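Local coordinates for protein dehalogenase (Rhodospirillaceae, PDB 6A41) that probably catalyses the dehalogenation of halohydrins on a short-chain dehydrogenase/reductase (Rossmann-type) scaffold, at residues Ser151-Gly156 with Pro185-Pro190. Residues are numbered along the deposited sequence; the frame is centred on the assembly and turned at random.
Sequences SARAAG and PDYFPP
Arg153 meets Tyr187 through one nitrogen, NH2, which lies 2.9 Å from the phenol oxygen OH, and the N-H...O angle of 124° makes this a weak, bent hydrogen bond. The backbones are far apart, with 13.2 Å between the CA atoms of Arg153 and Tyr187, and only 73 Å² is buried, so two long side chains, reaching from opposite directions, make the whole contact. The planes of guanidinium and ring stand 69° apart, which rules out a flat stack. CE2 of Tyr187 comes to the guanidinium edge, in its plane, 3.5 Å from NH2, whereas NH2 approaches the phenol ring obliquely. A bend at chi2 (-63°) in the otherwise extended outer chain helps steer the guanidinium toward the phenol.

The strongest polar partners lie outside the pair: Tyr149 OH for NE of Arg153 and Tyr86 O for the phenol OH; NH2 also bonds to Asp84 O. Because Tyr86 O is a carbonyl, the tyrosine hydroxyl donates to it while accepting from the arginine. Tyr149, Arg153 and Ser136 match in spacing the Ser-Tyr-Arg triad of halohydrin dehalogenases, consistent with a place beside the active site. A leucine in place of Arg153 would probably leave Tyr149 OH, Asp84 O and the Tyr187 phenol each short of a mate.

Packing is tight at the arginine, buried against Phe16, Pro139 and Met108. Toward solvent the contact loosens: Tyr187 is partly exposed, its ring backed on one face by Asp186 CB, 3.9 Å above the centre, and Asp186, also partly exposed, turns its carboxylate to a salt bridge with Lys15. The contact thus joins helix 147-158, packed against helix 98-126 and strand 129-136, to the loop between strand 172-179 and helix 190-193.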
loop_
_atom_site.group_PDB
_atom_site.type_symbol
_atom_site.label_atom_id
_atom_site.label_comp_id
_atom_site.label_asym_id
_atom_site.label_seq_id
_atom_site.Cartn_x
_atom_site.Cartn_y
_atom_site.Cartn_z
ATOM N N SER A 151 -0.740 5.328 -15.568
ATOM C CA SER A 151 0.502 4.610 -15.660
ATOM C C SER A 151 1.685 5.582 -15.647
ATOM O O SER A 151 2.683 5.353 -14.946
ATOM C CB SER A 151 0.530 3.716 -16.958
ATOM O OG SER A 151 1.894 3.177 -17.144
ATOM N N ALA A 152 1.591 6.679 -16.377
ATOM C CA ALA A 152 2.689 7.635 -16.381
ATOM C C ALA A 152 2.831 8.308 -15.020
ATOM O O ALA A 152 3.926 8.549 -14.602
ATOM C CB ALA A 152 2.453 8.692 -17.452
ATOM N N ARG A 153 1.734 8.601 -14.316
ATOM C CA ARG A 153 1.815 9.123 -12.923
ATOM C C ARG A 153 2.424 8.065 -12.030
ATOM O O ARG A 153 3.164 8.361 -11.136
ATOM C CB ARG A 153 0.434 9.435 -12.414
ATOM C CG ARG A 153 -0.103 10.722 -12.998
ATOM C CD ARG A 153 0.719 11.920 -12.607
ATOM N NE ARG A 153 0.163 13.228 -12.905
ATOM C CZ ARG A 153 0.875 14.359 -12.786
ATOM N NH1 ARG A 153 2.176 14.364 -12.487
ATOM N NH2 ARG A 153 0.300 15.482 -13.050
ATOM N N ALA A 154 2.038 6.808 -12.246
ATOM C CA ALA A 154 2.686 5.720 -11.466
ATOM C C ALA A 154 4.225 5.710 -11.683
ATOM O O ALA A 154 4.930 5.375 -10.775
ATOM C CB ALA A 154 2.128 4.363 -11.848
ATOM N N ALA A 155 4.673 5.954 -12.920
ATOM C CA ALA A 155 6.130 5.972 -13.224
ATOM C C ALA A 155 6.791 7.068 -12.433
ATOM O O ALA A 155 7.862 6.857 -11.852
ATOM C CB ALA A 155 6.390 6.158 -14.712
ATOM N N GLY A 156 6.118 8.188 -12.361
ATOM C CA GLY A 156 6.602 9.323 -11.575
ATOM C C GLY A 156 6.733 8.942 -10.118
ATOM O O GLY A 156 7.803 9.154 -9.471
ATOM N N PRO A 185 -5.274 24.497 -12.725
ATOM C CA PRO A 185 -5.590 24.719 -14.131
ATOM C C PRO A 185 -5.522 23.538 -15.060
ATOM O O PRO A 185 -6.109 23.618 -16.142
ATOM C CB PRO A 185 -4.616 25.832 -14.518
ATOM C CG PRO A 185 -3.474 25.671 -13.601
ATOM C CD PRO A 185 -4.084 25.294 -12.309
ATOM N N ASP A 186 -4.804 22.484 -14.697
ATOM C CA ASP A 186 -4.585 21.302 -15.540
ATOM C C ASP A 186 -5.710 20.259 -15.484
ATOM O O ASP A 186 -6.198 19.789 -16.518
ATOM C CB ASP A 186 -3.204 20.694 -15.252
ATOM C CG ASP A 186 -2.153 21.561 -15.829
ATOM O OD1 ASP A 186 -1.816 22.640 -15.216
ATOM O OD2 ASP A 186 -1.784 21.302 -16.993
ATOM N N TYR A 187 -6.132 19.924 -14.277
ATOM C CA TYR A 187 -7.066 18.850 -14.052
ATOM C C TYR A 187 -8.445 19.318 -13.538
ATOM O O TYR A 187 -9.402 18.567 -13.717
ATOM C CB TYR A 187 -6.412 17.836 -13.090
ATOM C CG TYR A 187 -5.078 17.330 -13.674
ATOM C CD1 TYR A 187 -5.031 16.749 -14.909
ATOM C CD2 TYR A 187 -3.913 17.557 -13.033
ATOM C CE1 TYR A 187 -3.796 16.426 -15.508
ATOM C CE2 TYR A 187 -2.666 17.169 -13.576
ATOM C CZ TYR A 187 -2.625 16.546 -14.761
ATOM O OH TYR A 187 -1.372 16.255 -15.351
ATOM N N PHE A 188 -8.522 20.466 -12.790
ATOM C CA PHE A 188 -9.802 20.919 -12.186
ATOM C C PHE A 188 -9.931 22.416 -12.442
ATOM O O PHE A 188 -9.824 23.197 -11.531
ATOM C CB PHE A 188 -9.907 20.522 -10.684
ATOM C CG PHE A 188 -9.895 19.043 -10.517
ATOM C CD1 PHE A 188 -11.057 18.326 -10.701
ATOM C CD2 PHE A 188 -8.633 18.379 -10.364
ATOM C CE1 PHE A 188 -10.996 16.909 -10.724
ATOM C CE2 PHE A 188 -8.562 17.006 -10.376
ATOM C CZ PHE A 188 -9.768 16.274 -10.528
ATOM N N PRO A 189 -10.070 22.778 -13.687
ATOM C CA PRO A 189 -10.037 24.179 -14.036
ATOM C C PRO A 189 -11.383 24.836 -13.831
ATOM O O PRO A 189 -12.362 24.142 -13.572
ATOM C CB PRO A 189 -9.678 24.163 -15.550
ATOM C CG PRO A 189 -10.331 22.918 -16.043
ATOM C CD PRO A 189 -10.097 21.910 -14.910
ATOM N N PRO A 190 -11.439 26.168 -13.995
ATOM C CA PRO A 190 -12.688 26.902 -13.677
ATOM C C PRO A 190 -13.831 26.411 -14.452
ATOM O O PRO A 190 -14.937 26.369 -13.904
ATOM C CB PRO A 190 -12.347 28.377 -13.964
ATOM C CG PRO A 190 -10.843 28.372 -13.729
ATOM C CD PRO A 190 -10.363 27.105 -14.370
#